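Virulence protein vsdE (Salmonella enterica, PDB 5LQ6) is a plasmid-encoded virulence effector that acts as a cysteine hydrolase and suppresses immune responses of the infected host. Local coordinates at residues C76-A81 with K113-H118; A81-N86 with Q182-W187. The protein carries 4 engineered substitutions. One frame throughout, in Å; residues are numbered along the deposited sequence.

Contact 1. Residues C76-A81 with K113-H118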
ATOM      1  N   CYS A  76      -5.071   1.254  -7.859  1.00 14.00           N
ATOM      2  CA  CYS A  76      -3.891   0.890  -7.070  1.00 14.07           C
ATOM      3  C   CYS A  76      -3.790   1.644  -5.746  1.00 14.13           C
ATOM      4  O   CYS A  76      -3.285   1.095  -4.736  1.00 12.69           O
ATOM      5  CB  CYS A  76      -2.623   1.108  -7.851  1.00 13.97           C
ATOM      6  SG  CYS A  76      -2.235   2.787  -8.329  1.00 17.64           S
ATOM      7  N   VAL A  77      -4.303   2.872  -5.687  1.00 13.49           N
ATOM      8  CA  VAL A  77      -4.254   3.654  -4.444  1.00 12.53           C
ATOM      9  C   VAL A  77      -5.195   3.009  -3.430  1.00 12.36           C
ATOM     10  O   VAL A  77      -4.851   2.797  -2.260  1.00 12.63           O
ATOM     11  CB  VAL A  77      -4.613   5.099  -4.682  1.00 14.50           C
ATOM     12  CG1 VAL A  77      -4.739   5.853  -3.369  1.00 15.81           C
ATOM     13  CG2 VAL A  77      -3.596   5.726  -5.606  1.00 15.59           C
ATOM     14  N   LEU A  78      -6.397   2.643  -3.878  1.00 13.28           N
ATOM     15  CA  LEU A  78      -7.305   1.978  -2.957  1.00 13.76           C
ATOM     16  C   LEU A  78      -6.840   0.609  -2.521  1.00 12.12           C
ATOM     17  O   LEU A  78      -6.878   0.264  -1.321  1.00 12.84           O
ATOM     18  CB  LEU A  78      -8.735   1.884  -3.576  1.00 15.58           C
ATOM     19  CG  LEU A  78      -9.818   1.302  -2.659  1.00 18.01           C
ATOM     20  CD1 LEU A  78     -10.004   2.020  -1.325  1.00 19.00           C
ATOM     21  CD2 LEU A  78     -11.125   1.263  -3.428  1.00 20.27           C
ATOM     22  N   LEU A  79      -6.368  -0.167  -3.495  1.00 12.79           N
ATOM     23  CA  LEU A  79      -5.868  -1.509  -3.201  1.00 12.24           C
ATOM     24  C   LEU A  79      -4.752  -1.495  -2.175  1.00 12.07           C
ATOM     25  O   LEU A  79      -4.711  -2.277  -1.246  1.00 13.51           O
ATOM     26  CB  LEU A  79      -5.409  -2.228  -4.451  1.00 13.16           C
ATOM     27  CG  LEU A  79      -6.480  -2.653  -5.471  1.00 15.48           C
ATOM     28  CD1 LEU A  79      -5.813  -3.102  -6.715  1.00 17.31           C
ATOM     29  CD2 LEU A  79      -7.292  -3.759  -4.814  1.00 18.23           C
ATOM     30  N   SER A  80      -3.793  -0.594  -2.386  1.00 11.89           N
ATOM     31  CA  SER A  80      -2.638  -0.554  -1.503  0.74 11.64           C
ATOM     32  C   SER A  80      -2.993  -0.134  -0.100  1.00 11.99           C
ATOM     33  O   SER A  80      -2.412  -0.596   0.867  1.00 11.00           O
ATOM     34  CB  SER A  80      -1.580   0.367  -2.079  0.74 10.73           C
ATOM     35  OG  SER A  80      -1.123  -0.042  -3.351  0.74 10.18           O
ATOM     36  N   ALA A  81      -3.970   0.785   0.030  1.00 12.09           N
ATOM     37  CA  ALA A  81      -4.428   1.212   1.337  1.00 12.40           C
ATOM     38  C   ALA A  81      -5.203   0.110   2.055  1.00 12.17           C
ATOM     39  O   ALA A  81      -4.995  -0.134   3.249  1.00 12.89           O
ATOM     40  CB  ALA A  81      -5.294   2.444   1.168  1.00 13.60           C
ATOM     41  N   LYS A 113      -7.818   9.419   4.468  1.00 13.32           N
ATOM     42  CA  LYS A 113      -8.762   9.998   5.410  1.00 13.97           C
ATOM     43  C   LYS A 113      -9.919   9.025   5.680  1.00 13.67           C
ATOM     44  O   LYS A 113     -10.360   8.869   6.807  1.00 13.50           O
ATOM     45  CB  LYS A 113      -9.263  11.339   4.900  1.00 16.03           C
ATOM     46  CG  LYS A 113      -8.284  12.460   5.147  1.00 17.64           C
ATOM     47  CD  LYS A 113      -8.733  13.795   4.573  1.00 20.81           C
ATOM     48  CE  LYS A 113      -7.644  14.814   4.791  1.00 28.19           C
ATOM     49  NZ  LYS A 113      -8.114  16.154   4.360  1.00 29.60           N
ATOM     50  N   ILE A 114     -10.388   8.346   4.630  1.00 12.89           N
ATOM     51  CA  ILE A 114     -11.505   7.398   4.815  0.57 14.29           C
ATOM     52  C   ILE A 114     -11.052   6.141   5.568  1.00 14.25           C
ATOM     53  O   ILE A 114     -11.659   5.752   6.524  1.00 14.38           O
ATOM     54  CB  ILE A 114     -12.112   7.011   3.463  0.57 14.30           C
ATOM     55  CG1 ILE A 114     -12.743   8.261   2.831  0.57 15.91           C
ATOM     56  CG2 ILE A 114     -13.080   5.830   3.621  0.57 16.03           C
ATOM     57  CD1 ILE A 114     -13.291   8.009   1.454  0.57 15.76           C
ATOM     58  N   ILE A 115      -9.969   5.504   5.101  1.00 13.25           N
ATOM     59  CA  ILE A 115      -9.583   4.207   5.665  0.51 13.79           C
ATOM     60  C   ILE A 115      -8.907   4.337   7.020  1.00 13.85           C
ATOM     61  O   ILE A 115      -9.178   3.579   7.918  1.00 15.92           O
ATOM     62  CB  ILE A 115      -8.735   3.415   4.655  0.51 13.97           C
ATOM     63  CG1 ILE A 115      -9.656   2.910   3.547  0.51 15.29           C
ATOM     64  CG2 ILE A 115      -8.026   2.245   5.339  0.51 14.45           C
ATOM     65  CD1 ILE A 115      -8.941   2.253   2.395  0.51 15.04           C
ATOM     66  N   PHE A 116      -8.023   5.312   7.175  1.00 13.87           N
ATOM     67  CA  PHE A 116      -7.239   5.458   8.406  1.00 14.04           C
ATOM     68  C   PHE A 116      -7.694   6.568   9.324  1.00 15.12           C
ATOM     69  O   PHE A 116      -7.352   6.542  10.513  1.00 18.93           O
ATOM     70  CB  PHE A 116      -5.735   5.632   8.096  1.00 15.66           C
ATOM     71  CG  PHE A 116      -5.199   4.522   7.212  1.00 14.29           C
ATOM     72  CD1 PHE A 116      -4.998   3.266   7.738  1.00 15.23           C
ATOM     73  CD2 PHE A 116      -4.949   4.776   5.851  1.00 16.01           C
ATOM     74  CE1 PHE A 116      -4.532   2.227   6.880  1.00 16.41           C
ATOM     75  CE2 PHE A 116      -4.520   3.735   5.033  1.00 16.39           C
ATOM     76  CZ  PHE A 116      -4.336   2.510   5.565  1.00 15.59           C
ATOM     77  N   GLY A 117      -8.502   7.493   8.805  1.00 14.49           N
ATOM     78  CA  GLY A 117      -8.977   8.612   9.596  1.00 14.48           C
ATOM     79  C   GLY A 117      -8.092   9.825   9.595  1.00 16.72           C
ATOM     80  O   GLY A 117      -8.386  10.827  10.321  1.00 18.45           O
ATOM     81  N   HIS A 118      -7.013   9.794   8.817  1.00 16.95           N
ATOM     82  CA  HIS A 118      -6.100  10.917   8.620  1.00 18.47           C
ATOM     83  C   HIS A 118      -5.165  10.563   7.505  1.00 19.04           C
ATOM     84  O   HIS A 118      -5.016   9.374   7.169  1.00 16.49           O
ATOM     85  CB  HIS A 118      -5.312  11.214   9.925  1.00 20.14           C
ATOM     86  CG  HIS A 118      -4.550  10.052  10.454  1.00 22.38           C
ATOM     87  ND1 HIS A 118      -5.018   9.247  11.471  1.00 28.40           N
ATOM     88  CD2 HIS A 118      -3.332   9.568  10.127  1.00 22.68           C
ATOM     89  CE1 HIS A 118      -4.135   8.288  11.708  1.00 29.09           C
ATOM     90  NE2 HIS A 118      -3.093   8.482  10.930  1.00 27.14           N
TER
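Ile115 places CG1 beside its backbone N (chi1 -73°) and runs on extended to CD1, while Leu78 swings CG anti to the backbone N, so that a terminal methyl of each side chain arrives between the two helices. In one of the two conformers of Ile115, CD1 lies 3.9 Å from Leu78 CD1, the two side chains crossing nearly at a right angle. The same methyl also reaches the first helix directly, with Ile115 CD1 and Ala81 CB 3.9 Å apart, and thus fits over the small residue with the leucine tip beside it. Phe116 also packs on Ala81. Its CE2 is 4.1 Å from Ala81 CB, and its CZ comes within 3.6 Å of Ala81 O, the ring standing oblique to that oxygen. Ile115 CG2 backs this ring from within the same helix, lying over the ring centre, and Tyr214 meets it as well. No hydrogen bond crosses between the segments. Within the first helix Cys76 O accepts Ser80 N at 2.9 Å and, in one serine conformer, Ser80 OG from the opposite face of its plane; Ser80 O turns to Asn168. Beyond the pair, Ile35 and Ala38 of helix 29-38 touch Leu78, so three helices meet at this leucine. What results is a buried, largely apolar helix-helix seam, with helix 108-116 set against a helix that begins at Cys76. A probable catalytic cysteine at the start of a central helix is characteristic of the papain-like fold of clan CA peptidases.

Contact 2. Residues A81-N86 with Q182-W187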
ATOM      1  N   ALA A  81      -3.970   0.785   0.030  1.00 12.09           N
ATOM      2  CA  ALA A  81      -4.428   1.212   1.337  1.00 12.40           C
ATOM      3  C   ALA A  81      -5.203   0.110   2.055  1.00 12.17           C
ATOM      4  O   ALA A  81      -4.995  -0.134   3.249  1.00 12.89           O
ATOM      5  CB  ALA A  81      -5.294   2.444   1.168  1.00 13.60           C
ATOM      6  N   CYS A  82      -6.037  -0.593   1.341  1.00 13.32           N
ATOM      7  CA  CYS A  82      -6.752  -1.772   1.850  1.00 14.18           C
ATOM      8  C   CYS A  82      -5.763  -2.809   2.383  1.00 13.38           C
ATOM      9  O   CYS A  82      -5.877  -3.332   3.469  1.00 13.21           O
ATOM     10  CB  CYS A  82      -7.598  -2.424   0.776  1.00 14.23           C
ATOM     11  SG  CYS A  82      -9.126  -1.541   0.382  1.00 18.33           S
ATOM     12  N   LEU A  83      -4.759  -3.111   1.555  1.00 12.95           N
ATOM     13  CA  LEU A  83      -3.780  -4.104   1.963  1.00 13.67           C
ATOM     14  C   LEU A  83      -3.030  -3.645   3.180  1.00 11.77           C
ATOM     15  O   LEU A  83      -2.743  -4.418   4.086  1.00 12.20           O
ATOM     16  CB  LEU A  83      -2.827  -4.393   0.795  1.00 12.81           C
ATOM     17  CG  LEU A  83      -1.775  -5.458   1.041  1.00 13.44           C
ATOM     18  CD1 LEU A  83      -2.412  -6.766   1.494  1.00 13.70           C
ATOM     19  CD2 LEU A  83      -0.932  -5.668  -0.221  1.00 13.28           C
ATOM     20  N   HIS A  84      -2.607  -2.374   3.217  1.00 11.59           N
ATOM     21  CA  HIS A  84      -1.917  -1.842   4.386  1.00 11.14           C
ATOM     22  C   HIS A  84      -2.718  -1.966   5.677  1.00 12.29           C
ATOM     23  O   HIS A  84      -2.201  -2.300   6.737  1.00 13.31           O
ATOM     24  CB  HIS A  84      -1.514  -0.401   4.107  1.00 12.68           C
ATOM     25  CG  HIS A  84      -0.612   0.203   5.120  1.00 11.96           C
ATOM     26  ND1 HIS A  84       0.719  -0.125   5.217  1.00 11.71           N
ATOM     27  CD2 HIS A  84      -0.813   1.172   6.035  1.00 12.23           C
ATOM     28  CE1 HIS A  84       1.275   0.550   6.192  1.00 13.30           C
ATOM     29  NE2 HIS A  84       0.375   1.370   6.697  1.00 13.61           N
ATOM     30  N   TYR A  85      -3.983  -1.618   5.560  1.00 12.83           N
ATOM     31  CA  TYR A  85      -4.895  -1.764   6.680  1.00 13.17           C
ATOM     32  C   TYR A  85      -5.013  -3.214   7.149  1.00 13.27           C
ATOM     33  O   TYR A  85      -4.941  -3.477   8.347  1.00 14.89           O
ATOM     34  CB  TYR A  85      -6.265  -1.223   6.291  1.00 13.48           C
ATOM     35  CG  TYR A  85      -7.369  -1.322   7.329  1.00 15.26           C
ATOM     36  CD1 TYR A  85      -8.116  -2.450   7.474  1.00 15.92           C
ATOM     37  CD2 TYR A  85      -7.611  -0.247   8.143  1.00 16.01           C
ATOM     38  CE1 TYR A  85      -9.154  -2.490   8.420  1.00 19.44           C
ATOM     39  CE2 TYR A  85      -8.662  -0.264   9.077  1.00 17.83           C
ATOM     40  CZ  TYR A  85      -9.392  -1.416   9.193  1.00 20.64           C
ATOM     41  OH  TYR A  85     -10.442  -1.492  10.159  1.00 23.05           O
ATOM     42  N   ASN A  86      -5.213  -4.128   6.222  1.00 13.43           N
ATOM     43  CA  ASN A  86      -5.338  -5.567   6.537  1.00 14.98           C
ATOM     44  C   ASN A  86      -4.051  -6.078   7.205  1.00 15.76           C
ATOM     45  O   ASN A  86      -4.084  -6.815   8.187  1.00 16.30           O
ATOM     46  CB  ASN A  86      -5.649  -6.380   5.290  1.00 15.01           C
ATOM     47  CG  ASN A  86      -7.052  -6.120   4.751  1.00 15.19           C
ATOM     48  OD1 ASN A  86      -7.840  -5.433   5.418  1.00 15.45           O
ATOM     49  ND2 ASN A  86      -7.323  -6.569   3.572  1.00 14.92           N
ATOM     50  N   GLN A 182       9.962  -7.396   1.046  1.00 10.07           N
ATOM     51  CA  GLN A 182       9.122  -7.928   0.013  1.00 10.98           C
ATOM     52  C   GLN A 182       8.217  -6.832  -0.536  1.00 10.68           C
ATOM     53  O   GLN A 182       7.310  -6.380   0.160  1.00 11.23           O
ATOM     54  CB  GLN A 182       8.309  -9.094   0.512  1.00 11.92           C
ATOM     55  CG  GLN A 182       7.412  -9.738  -0.524  1.00 11.68           C
ATOM     56  CD  GLN A 182       8.201 -10.389  -1.620  1.00 12.49           C
ATOM     57  OE1 GLN A 182       8.968 -11.354  -1.346  1.00 13.12           O
ATOM     58  NE2 GLN A 182       8.156  -9.837  -2.829  1.00 12.58           N
ATOM     59  N   PHE A 183       8.461  -6.437  -1.771  1.00 11.57           N
ATOM     60  CA  PHE A 183       7.487  -5.579  -2.482  1.00 11.60           C
ATOM     61  C   PHE A 183       6.286  -6.377  -2.834  1.00 11.84           C
ATOM     62  O   PHE A 183       6.381  -7.562  -3.208  1.00 11.71           O
ATOM     63  CB  PHE A 183       8.156  -4.898  -3.656  1.00 12.09           C
ATOM     64  CG  PHE A 183       9.200  -3.889  -3.243  1.00 12.72           C
ATOM     65  CD1 PHE A 183       8.831  -2.701  -2.691  1.00 13.05           C
ATOM     66  CD2 PHE A 183      10.567  -4.134  -3.396  1.00 15.44           C
ATOM     67  CE1 PHE A 183       9.763  -1.728  -2.304  1.00 14.38           C
ATOM     68  CE2 PHE A 183      11.483  -3.175  -3.006  1.00 16.12           C
ATOM     69  CZ  PHE A 183      11.086  -1.983  -2.468  1.00 15.07           C
ATOM     70  N   ILE A 184       5.126  -5.727  -2.732  1.00 10.17           N
ATOM     71  CA  ILE A 184       3.828  -6.351  -2.999  1.00 10.77           C
ATOM     72  C   ILE A 184       3.055  -5.396  -3.904  1.00 11.63           C
ATOM     73  O   ILE A 184       2.880  -4.240  -3.563  1.00 12.46           O
ATOM     74  CB  ILE A 184       3.014  -6.642  -1.745  1.00 12.16           C
ATOM     75  CG1 ILE A 184       3.813  -7.420  -0.731  1.00 14.66           C
ATOM     76  CG2 ILE A 184       1.739  -7.348  -2.104  1.00 12.66           C
ATOM     77  CD1 ILE A 184       3.313  -7.233   0.669  1.00 16.81           C
ATOM     78  N   ASP A 185       2.606  -5.861  -5.050  1.00 11.10           N
ATOM     79  CA  ASP A 185       1.786  -5.023  -5.947  1.00 11.65           C
ATOM     80  C   ASP A 185       0.517  -5.779  -6.211  1.00 12.02           C
ATOM     81  O   ASP A 185       0.444  -6.540  -7.199  1.00 11.63           O
ATOM     82  CB  ASP A 185       2.544  -4.598  -7.206  1.00 11.87           C
ATOM     83  CG  ASP A 185       1.833  -3.544  -7.986  1.00 14.01           C
ATOM     84  OD1 ASP A 185       0.626  -3.357  -7.768  1.00 13.56           O
ATOM     85  OD2 ASP A 185       2.497  -2.861  -8.792  1.00 14.99           O
ATOM     86  N   SER A 186      -0.515  -5.576  -5.383  1.00 11.65           N
ATOM     87  CA  SER A 186      -1.761  -6.320  -5.503  1.00 12.04           C
ATOM     88  C   SER A 186      -2.514  -5.945  -6.766  1.00 13.31           C
ATOM     89  O   SER A 186      -3.372  -6.722  -7.238  1.00 14.80           O
ATOM     90  CB  SER A 186      -2.629  -6.149  -4.292  1.00 13.71           C
ATOM     91  OG  SER A 186      -3.053  -4.782  -4.137  1.00 13.72           O
ATOM     92  N   TRP A 187      -2.201  -4.799  -7.345  1.00 12.19           N
ATOM     93  CA  TRP A 187      -2.770  -4.374  -8.642  1.00 13.28           C
ATOM     94  C   TRP A 187      -2.216  -5.147  -9.814  1.00 13.49           C
ATOM     95  O   TRP A 187      -2.905  -5.395 -10.833  1.00 14.81           O
ATOM     96  CB  TRP A 187      -2.527  -2.875  -8.798  1.00 14.00           C
ATOM     97  CG  TRP A 187      -2.932  -2.266 -10.080  1.00 14.79           C
ATOM     98  CD1 TRP A 187      -4.151  -1.737 -10.348  1.00 17.93           C
ATOM     99  CD2 TRP A 187      -2.149  -2.130 -11.240  1.00 15.57           C
ATOM    100  NE1 TRP A 187      -4.174  -1.276 -11.643  1.00 19.97           N
ATOM    101  CE2 TRP A 187      -2.943  -1.462 -12.203  1.00 19.32           C
ATOM    102  CE3 TRP A 187      -0.831  -2.437 -11.556  1.00 17.49           C
ATOM    103  CZ2 TRP A 187      -2.455  -1.155 -13.483  1.00 22.62           C
ATOM    104  CZ3 TRP A 187      -0.339  -2.111 -12.862  1.00 20.42           C
ATOM    105  CH2 TRP A 187      -1.170  -1.510 -13.786  1.00 21.12           C
TER
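Leu83 of the helix faces a segment that comes down the end of a strand and turns away from it, and Ile184 and Ser186 are the residues that meet it. At the start of that segment Gln182 folds its amide back on its own chain: NE2 donates to Phe183 O at 2.9 Å, almost straight at 175°, with the acceptor in the amide plane. Arg55 takes the other end, OE1, which leaves the amide little freedom to rotate. The side chain of Phe183 packs on Ala169 of the adjoining strand. Ile184 next turns toward the helix and, with CG2 anti to the backbone N, offers that branch methyl to Leu83, the gap from Ile184 CG2 to Leu83 CD2 being 3.7 Å. The two side chains cross at roughly a right angle, branch against branch. Asp185 points the opposite way. Its OD2 is hydrogen-bonded to His165 NE2, and its OD1 receives a weak bond of 3.2 Å from Trp187 N and another weak one from Lys188 N. Ser186 returns to the helix side, but more loosely, with CB 4.4 Å from Leu83 CD2, so one leucine methyl spans both residues; Ser186 O is held by Asn66 ND2. Trp187 finally sets its ring edge-to-face with that of His165. Strand 180-184 lies at one margin of the antiparallel four-stranded sheet, paired with strand 163-172, whose Asn168 also touches Leu83; helix 55-65 adds Ala62 against Ile184 and Val65 against Ser186.

How the contacts relate
Helix 76-89 is the common element: Ala81 lies in both of its segments, though of the two partners it touches only helix 108-116. The centres of the contacts lie 11 Å apart, and successive parts of the helix face helix 108-116 in contact 1 and the strand end in contact 2. The two also touch directly, with Leu79 CB 3.5 Å from Ser186 OG and Phe116 CZ 3.8 Å from His84 CD2. Each carries one member of a probable Cys-His-Asp triad. Cys76 SG and Asp185 OD2 stand 7.4 Å apart, and His165, which touches the cysteine and is hydrogen-bonded to the aspartate, links them. The strand end meeting this helix thus leads into the presumed triad aspartate.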